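Local coordinates for rhamnosidase B (Bacillus sp., PDB 2OKX), which hydrolyses terminal alpha-L-rhamnose from rhamnosides as a glycoside hydrolase of family 78, probably with inversion of the anomeric configuration, at residues A794-F806 with T837-N849. Sequence-based numbering, arbitrary orientation.
Sequences AFVQIGSPFMSFF and TTCWEMYPNFAEN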
ATOM      1  N   ALA A 794     -31.954  10.048   5.981  1.00 44.70           N
ATOM      2  CA  ALA A 794     -32.374   8.671   6.222  1.00 44.15           C
ATOM      3  C   ALA A 794     -31.588   7.715   5.336  1.00 42.83           C
ATOM      4  O   ALA A 794     -31.470   6.524   5.636  1.00 42.37           O
ATOM      5  CB  ALA A 794     -33.865   8.520   5.953  1.00 45.36           C
ATOM      6  N   PHE A 795     -31.059   8.241   4.236  1.00 40.79           N
ATOM      7  CA  PHE A 795     -30.272   7.437   3.310  1.00 38.88           C
ATOM      8  C   PHE A 795     -28.895   7.165   3.893  1.00 37.52           C
ATOM      9  O   PHE A 795     -28.419   7.909   4.754  1.00 35.12           O
ATOM     10  CB  PHE A 795     -30.080   8.168   1.977  1.00 38.78           C
ATOM     11  CG  PHE A 795     -31.266   8.107   1.058  1.00 39.39           C
ATOM     12  CD1 PHE A 795     -31.155   8.560  -0.254  1.00 39.01           C
ATOM     13  CD2 PHE A 795     -32.489   7.607   1.492  1.00 38.69           C
ATOM     14  CE1 PHE A 795     -32.241   8.514  -1.122  1.00 39.25           C
ATOM     15  CE2 PHE A 795     -33.582   7.558   0.629  1.00 38.79           C
ATOM     16  CZ  PHE A 795     -33.457   8.013  -0.680  1.00 38.67           C
ATOM     17  N   VAL A 796     -28.265   6.093   3.428  1.00 35.53           N
ATOM     18  CA  VAL A 796     -26.916   5.769   3.873  1.00 35.25           C
ATOM     19  C   VAL A 796     -26.086   6.912   3.291  1.00 33.91           C
ATOM     20  O   VAL A 796     -26.335   7.340   2.166  1.00 33.07           O
ATOM     21  CB  VAL A 796     -26.435   4.421   3.285  1.00 35.30           C
ATOM     22  CG1 VAL A 796     -24.960   4.208   3.597  1.00 35.87           C
ATOM     23  CG2 VAL A 796     -27.258   3.279   3.866  1.00 36.02           C
ATOM     24  N   GLN A 797     -25.118   7.413   4.051  1.00 32.45           N
ATOM     25  CA  GLN A 797     -24.291   8.523   3.588  1.00 31.54           C
ATOM     26  C   GLN A 797     -22.941   8.083   3.024  1.00 30.08           C
ATOM     27  O   GLN A 797     -22.507   6.949   3.241  1.00 31.25           O
ATOM     28  CB  GLN A 797     -24.068   9.512   4.733  1.00 32.86           C
ATOM     29  CG  GLN A 797     -25.352  10.070   5.340  1.00 35.02           C
ATOM     30  CD  GLN A 797     -26.188  10.846   4.335  1.00 35.68           C
ATOM     31  OE1 GLN A 797     -25.694  11.753   3.670  1.00 35.24           O
ATOM     32  NE2 GLN A 797     -27.465  10.493   4.227  1.00 36.39           N
ATOM     33  N   ILE A 798     -22.284   8.989   2.299  1.00 27.85           N
ATOM     34  CA  ILE A 798     -20.976   8.713   1.708  1.00 24.87           C
ATOM     35  C   ILE A 798     -19.976   8.475   2.833  1.00 24.46           C
ATOM     36  O   ILE A 798     -19.875   9.279   3.763  1.00 22.65           O
ATOM     37  CB  ILE A 798     -20.506   9.898   0.831  1.00 25.79           C
ATOM     38  CG1 ILE A 798     -21.413  10.020  -0.399  1.00 22.87           C
ATOM     39  CG2 ILE A 798     -19.051   9.698   0.408  1.00 24.37           C
ATOM     40  CD1 ILE A 798     -21.046  11.161  -1.322  1.00 22.69           C
ATOM     41  N   GLY A 799     -19.234   7.374   2.746  1.00 24.01           N
ATOM     42  CA  GLY A 799     -18.287   7.053   3.799  1.00 24.79           C
ATOM     43  C   GLY A 799     -16.811   7.284   3.537  1.00 25.71           C
ATOM     44  O   GLY A 799     -15.992   7.064   4.428  1.00 23.03           O
ATOM     45  N   SER A 800     -16.453   7.716   2.331  1.00 23.53           N
ATOM     46  CA  SER A 800     -15.045   7.957   2.026  1.00 24.49           C
ATOM     47  C   SER A 800     -14.879   9.054   0.986  1.00 24.21           C
ATOM     48  O   SER A 800     -15.769   9.281   0.162  1.00 23.17           O
ATOM     49  CB  SER A 800     -14.391   6.684   1.489  1.00 24.64           C
ATOM     50  OG  SER A 800     -14.912   6.364   0.208  1.00 26.18           O
ATOM     51  N   PRO A 801     -13.734   9.752   1.013  1.00 21.96           N
ATOM     52  CA  PRO A 801     -13.501  10.820   0.035  1.00 21.77           C
ATOM     53  C   PRO A 801     -13.445  10.206  -1.363  1.00 21.96           C
ATOM     54  O   PRO A 801     -13.569  10.905  -2.365  1.00 21.50           O
ATOM     55  CB  PRO A 801     -12.157  11.403   0.467  1.00 21.94           C
ATOM     56  CG  PRO A 801     -12.135  11.138   1.964  1.00 21.21           C
ATOM     57  CD  PRO A 801     -12.661   9.720   2.025  1.00 20.65           C
ATOM     58  N   PHE A 802     -13.240   8.892  -1.407  1.00 21.64           N
ATOM     59  CA  PHE A 802     -13.190   8.155  -2.666  1.00 22.60           C
ATOM     60  C   PHE A 802     -14.545   8.327  -3.340  1.00 22.94           C
ATOM     61  O   PHE A 802     -14.633   8.694  -4.512  1.00 23.09           O
ATOM     62  CB  PHE A 802     -12.935   6.668  -2.394  1.00 22.39           C
ATOM     63  CG  PHE A 802     -13.105   5.783  -3.603  1.00 24.23           C
ATOM     64  CD1 PHE A 802     -13.960   4.686  -3.558  1.00 24.24           C
ATOM     65  CD2 PHE A 802     -12.393   6.029  -4.774  1.00 25.21           C
ATOM     66  CE1 PHE A 802     -14.103   3.842  -4.662  1.00 26.60           C
ATOM     67  CE2 PHE A 802     -12.527   5.191  -5.884  1.00 27.46           C
ATOM     68  CZ  PHE A 802     -13.385   4.095  -5.826  1.00 27.68           C
ATOM     69  N   MET A 803     -15.599   8.053  -2.578  1.00 22.86           N
ATOM     70  CA  MET A 803     -16.961   8.182  -3.071  1.00 23.64           C
ATOM     71  C   MET A 803     -17.264   9.661  -3.305  1.00 22.54           C
ATOM     72  O   MET A 803     -18.015  10.007  -4.216  1.00 22.68           O
ATOM     73  CB  MET A 803     -17.937   7.583  -2.053  1.00 25.08           C
ATOM     74  CG  MET A 803     -19.391   7.537  -2.503  1.00 26.91           C
ATOM     75  SD  MET A 803     -19.677   6.573  -4.013  1.00 28.67           S
ATOM     76  CE  MET A 803     -20.667   7.756  -4.955  1.00 29.88           C
ATOM     77  N   SER A 804     -16.675  10.532  -2.487  1.00 21.27           N
ATOM     78  CA  SER A 804     -16.879  11.971  -2.645  1.00 20.04           C
ATOM     79  C   SER A 804     -16.477  12.410  -4.053  1.00 19.50           C
ATOM     80  O   SER A 804     -17.087  13.308  -4.628  1.00 18.67           O
ATOM     81  CB  SER A 804     -16.051  12.758  -1.621  1.00 21.05           C
ATOM     82  OG  SER A 804     -16.607  12.676  -0.318  1.00 19.35           O
ATOM     83  N   PHE A 805     -15.452  11.767  -4.605  1.00 18.61           N
ATOM     84  CA  PHE A 805     -14.970  12.107  -5.944  1.00 19.78           C
ATOM     85  C   PHE A 805     -16.093  11.958  -6.965  1.00 21.23           C
ATOM     86  O   PHE A 805     -16.325  12.850  -7.785  1.00 20.83           O
ATOM     87  CB  PHE A 805     -13.796  11.201  -6.334  1.00 17.88           C
ATOM     88  CG  PHE A 805     -13.026  11.679  -7.539  1.00 17.54           C
ATOM     89  CD1 PHE A 805     -13.620  11.719  -8.797  1.00 18.78           C
ATOM     90  CD2 PHE A 805     -11.697  12.077  -7.414  1.00 19.01           C
ATOM     91  CE1 PHE A 805     -12.904  12.147  -9.918  1.00 18.59           C
ATOM     92  CE2 PHE A 805     -10.968  12.505  -8.522  1.00 16.86           C
ATOM     93  CZ  PHE A 805     -11.572  12.540  -9.780  1.00 18.84           C
ATOM     94  N   PHE A 806     -16.781  10.824  -6.915  1.00 21.15           N
ATOM     95  CA  PHE A 806     -17.882  10.565  -7.833  1.00 22.58           C
ATOM     96  C   PHE A 806     -19.010  11.557  -7.567  1.00 21.29           C
ATOM     97  O   PHE A 806     -19.673  12.022  -8.493  1.00 20.97           O
ATOM     98  CB  PHE A 806     -18.371   9.120  -7.668  1.00 25.06           C
ATOM     99  CG  PHE A 806     -17.339   8.090  -8.043  1.00 28.07           C
ATOM    100  CD1 PHE A 806     -16.882   7.989  -9.351  1.00 30.98           C
ATOM    101  CD2 PHE A 806     -16.809   7.231  -7.083  1.00 31.27           C
ATOM    102  CE1 PHE A 806     -15.907   7.048  -9.703  1.00 33.45           C
ATOM    103  CE2 PHE A 806     -15.836   6.287  -7.422  1.00 32.78           C
ATOM    104  CZ  PHE A 806     -15.383   6.195  -8.732  1.00 32.32           C
ATOM    105  N   THR A 837      -1.761  15.885   6.744  1.00 18.21           N
ATOM    106  CA  THR A 837      -0.860  16.426   5.735  1.00 17.35           C
ATOM    107  C   THR A 837      -1.103  15.655   4.444  1.00 16.98           C
ATOM    108  O   THR A 837      -0.448  15.892   3.430  1.00 17.23           O
ATOM    109  CB  THR A 837       0.624  16.305   6.166  1.00 18.74           C
ATOM    110  OG1 THR A 837       0.900  14.965   6.593  1.00 17.70           O
ATOM    111  CG2 THR A 837       0.924  17.277   7.309  1.00 20.47           C
ATOM    112  N   THR A 838      -2.060  14.732   4.513  1.00 16.40           N
ATOM    113  CA  THR A 838      -2.469  13.895   3.389  1.00 18.18           C
ATOM    114  C   THR A 838      -3.961  13.598   3.552  1.00 18.37           C
ATOM    115  O   THR A 838      -4.527  13.825   4.621  1.00 17.87           O
ATOM    116  CB  THR A 838      -1.676  12.555   3.346  1.00 18.52           C
ATOM    117  OG1 THR A 838      -1.769  11.897   4.616  1.00 19.77           O
ATOM    118  CG2 THR A 838      -0.212  12.810   3.027  1.00 17.62           C
ATOM    119  N   CYS A 839      -4.593  13.088   2.497  1.00 17.73           N
ATOM    120  CA  CYS A 839      -6.022  12.787   2.525  1.00 17.31           C
ATOM    121  C   CYS A 839      -6.358  11.411   3.084  1.00 18.25           C
ATOM    122  O   CYS A 839      -5.805  10.393   2.654  1.00 17.64           O
ATOM    123  CB  CYS A 839      -6.602  12.918   1.118  1.00 16.41           C
ATOM    124  SG  CYS A 839      -6.288  14.541   0.400  1.00 17.87           S
ATOM    125  N   TRP A 840      -7.297  11.399   4.025  1.00 17.37           N
ATOM    126  CA  TRP A 840      -7.733  10.177   4.689  1.00 17.64           C
ATOM    127  C   TRP A 840      -8.400   9.174   3.768  1.00 18.40           C
ATOM    128  O   TRP A 840      -9.085   9.540   2.817  1.00 18.27           O
ATOM    129  CB  TRP A 840      -8.714  10.496   5.819  1.00 15.43           C
ATOM    130  CG  TRP A 840      -8.161  11.349   6.910  1.00 17.23           C
ATOM    131  CD1 TRP A 840      -6.853  11.695   7.111  1.00 15.79           C
ATOM    132  CD2 TRP A 840      -8.906  11.959   7.966  1.00 17.52           C
ATOM    133  NE1 TRP A 840      -6.741  12.489   8.231  1.00 15.48           N
ATOM    134  CE2 TRP A 840      -7.987  12.665   8.774  1.00 17.38           C
ATOM    135  CE3 TRP A 840     -10.264  11.979   8.309  1.00 19.83           C
ATOM    136  CZ2 TRP A 840      -8.384  13.386   9.905  1.00 19.30           C
ATOM    137  CZ3 TRP A 840     -10.659  12.698   9.433  1.00 20.70           C
ATOM    138  CH2 TRP A 840      -9.718  13.390  10.218  1.00 20.70           C
ATOM    139  N   GLU A 841      -8.213   7.901   4.091  1.00 18.09           N
ATOM    140  CA  GLU A 841      -8.804   6.812   3.332  1.00 20.06           C
ATOM    141  C   GLU A 841     -10.326   6.861   3.464  1.00 20.34           C
ATOM    142  O   GLU A 841     -11.053   6.653   2.495  1.00 20.22           O
ATOM    143  CB  GLU A 841      -8.287   5.479   3.879  1.00 20.34           C
ATOM    144  CG  GLU A 841      -8.859   4.240   3.220  1.00 19.34           C
ATOM    145  CD  GLU A 841      -8.407   2.963   3.921  1.00 21.76           C
ATOM    146  OE1 GLU A 841      -8.615   1.867   3.364  1.00 20.17           O
ATOM    147  OE2 GLU A 841      -7.844   3.059   5.036  1.00 19.84           O
ATOM    148  N   MET A 842     -10.800   7.128   4.675  1.00 20.21           N
ATOM    149  CA  MET A 842     -12.232   7.174   4.941  1.00 22.00           C
ATOM    150  C   MET A 842     -12.584   8.318   5.871  1.00 22.62           C
ATOM    151  O   MET A 842     -11.700   8.967   6.445  1.00 21.22           O
ATOM    152  CB  MET A 842     -12.685   5.865   5.598  1.00 23.30           C
ATOM    153  CG  MET A 842     -12.367   4.611   4.804  1.00 26.16           C
ATOM    154  SD  MET A 842     -12.595   3.117   5.802  1.00 28.69           S
ATOM    155  CE  MET A 842     -11.166   3.260   6.891  1.00 27.05           C
ATOM    156  N   TYR A 843     -13.885   8.556   6.018  1.00 21.55           N
ATOM    157  CA  TYR A 843     -14.381   9.598   6.903  1.00 22.41           C
ATOM    158  C   TYR A 843     -14.612   9.002   8.285  1.00 24.03           C
ATOM    159  O   TYR A 843     -14.786   7.790   8.427  1.00 22.45           O
ATOM    160  CB  TYR A 843     -15.697  10.172   6.370  1.00 22.46           C
ATOM    161  CG  TYR A 843     -15.532  11.032   5.142  1.00 21.10           C
ATOM    162  CD1 TYR A 843     -16.356  10.858   4.029  1.00 21.80           C
ATOM    163  CD2 TYR A 843     -14.555  12.027   5.094  1.00 23.03           C
ATOM    164  CE1 TYR A 843     -16.209  11.654   2.896  1.00 21.16           C
ATOM    165  CE2 TYR A 843     -14.401  12.828   3.967  1.00 21.83           C
ATOM    166  CZ  TYR A 843     -15.232  12.635   2.872  1.00 21.53           C
ATOM    167  OH  TYR A 843     -15.076  13.421   1.752  1.00 21.75           O
ATOM    168  N   PRO A 844     -14.600   9.846   9.326  1.00 25.88           N
ATOM    169  CA  PRO A 844     -14.818   9.372  10.694  1.00 27.55           C
ATOM    170  C   PRO A 844     -16.268   8.938  10.889  1.00 30.45           C
ATOM    171  O   PRO A 844     -17.134   9.252  10.071  1.00 29.94           O
ATOM    172  CB  PRO A 844     -14.493  10.600  11.546  1.00 26.60           C
ATOM    173  CG  PRO A 844     -13.540  11.370  10.704  1.00 28.02           C
ATOM    174  CD  PRO A 844     -14.144  11.245   9.327  1.00 26.38           C
ATOM    175  N   ASN A 845     -16.515   8.217  11.977  1.00 32.66           N
ATOM    176  CA  ASN A 845     -17.849   7.752  12.343  1.00 35.69           C
ATOM    177  C   ASN A 845     -18.489   6.674  11.471  1.00 37.00           C
ATOM    178  O   ASN A 845     -19.714   6.597  11.359  1.00 36.44           O
ATOM    179  CB  ASN A 845     -18.793   8.950  12.483  1.00 38.27           C
ATOM    180  CG  ASN A 845     -18.317   9.941  13.534  1.00 42.03           C
ATOM    181  OD1 ASN A 845     -17.789   9.548  14.578  1.00 43.16           O
ATOM    182  ND2 ASN A 845     -18.508  11.229  13.269  1.00 43.56           N
ATOM    183  N   PHE A 846     -17.651   5.854  10.847  1.00 37.35           N
ATOM    184  CA  PHE A 846     -18.107   4.723  10.045  1.00 37.37           C
ATOM    185  C   PHE A 846     -17.303   3.559  10.616  1.00 37.98           C
ATOM    186  O   PHE A 846     -16.091   3.672  10.792  1.00 36.76           O
ATOM    187  CB  PHE A 846     -17.786   4.906   8.558  1.00 37.30           C
ATOM    188  CG  PHE A 846     -18.722   5.843   7.843  1.00 37.24           C
ATOM    189  CD1 PHE A 846     -18.527   7.219   7.896  1.00 35.53           C
ATOM    190  CD2 PHE A 846     -19.806   5.344   7.124  1.00 35.49           C
ATOM    191  CE1 PHE A 846     -19.397   8.086   7.245  1.00 36.48           C
ATOM    192  CE2 PHE A 846     -20.685   6.205   6.469  1.00 36.00           C
ATOM    193  CZ  PHE A 846     -20.480   7.577   6.529  1.00 35.73           C
ATOM    194  N   ALA A 847     -17.971   2.453  10.920  1.00 37.74           N
ATOM    195  CA  ALA A 847     -17.292   1.302  11.508  1.00 37.44           C
ATOM    196  C   ALA A 847     -16.479   0.453  10.534  1.00 37.46           C
ATOM    197  O   ALA A 847     -15.588  -0.291  10.951  1.00 37.96           O
ATOM    198  CB  ALA A 847     -18.307   0.424  12.227  1.00 37.52           C
ATOM    199  N   GLU A 848     -16.769   0.566   9.242  1.00 37.14           N
ATOM    200  CA  GLU A 848     -16.069  -0.235   8.238  1.00 36.59           C
ATOM    201  C   GLU A 848     -14.566  -0.001   8.081  1.00 35.57           C
ATOM    202  O   GLU A 848     -14.047   1.087   8.338  1.00 33.82           O
ATOM    203  CB  GLU A 848     -16.714  -0.061   6.852  1.00 37.83           C
ATOM    204  CG  GLU A 848     -18.129  -0.600   6.703  1.00 39.58           C
ATOM    205  CD  GLU A 848     -19.188   0.405   7.108  1.00 40.80           C
ATOM    206  OE1 GLU A 848     -20.389   0.074   7.010  1.00 40.97           O
ATOM    207  OE2 GLU A 848     -18.825   1.528   7.520  1.00 39.99           O
ATOM    208  N   ASN A 849     -13.886  -1.066   7.666  1.00 33.84           N
ATOM    209  CA  ASN A 849     -12.462  -1.054   7.361  1.00 33.56           C
ATOM    210  C   ASN A 849     -11.495  -0.408   8.365  1.00 32.44           C
ATOM    211  O   ASN A 849     -10.543   0.258   7.964  1.00 31.79           O
ATOM    212  CB  ASN A 849     -12.304  -0.409   5.976  1.00 33.06           C
ATOM    213  CG  ASN A 849     -10.934  -0.623   5.371  1.00 35.03           C
ATOM    214  OD1 ASN A 849     -10.420  -1.742   5.343  1.00 37.04           O
ATOM    215  ND2 ASN A 849     -10.344   0.450   4.861  1.00 34.17           N
TER
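In the alpha-barrel catalytic domain, the capped start of helix 801-813 meets the loop that follows helix 817-833, with Pro801 and Tyr843 at the centre. Pro801 sets CD and CG over one face of the Tyr843 ring. Its CD sits 4.0 Å from the ring centroid, 10° off the ring normal. Its CG is 3.5 Å from Tyr843 CE2. Tyr843 is held at both ends, by its backbone N and its hydroxyl. At the backbone, Tyr843 N donates to Gly799 O at 3.0 Å in a nearly straight bond (174°). At the far end, Tyr843 OH and Ser804 OG share a 2.7 Å hydrogen bond. Ser804 OG, in the first turn of the helix, lies at the ring edge and in its plane. With CG anti to the carbonyl carbon (chi1 -72°), the Tyr843 ring reaches Pro801 and Ser804.

Phe846 makes the second aromatic contact. One face of its ring takes Gly799 CA in a CH-pi contact, 3.6 Å from the centroid. Ser800 OG bonds Asp683 OD2, and Gly799 N bonds OD1 of the same carboxylate, which fixes the segment leading into the helix. As N-cap, Ser800 OG also accepts a weak bond from Met803 N, at 3.3 Å. Glycerol, probably from the crystallisation liquor, hydrogen-bonds Gln797 OE1 and Ile798 N and O. The contact joins two inter-helix loops of the (alpha/alpha)6 barrel, the fold of six-hairpin glycosidases.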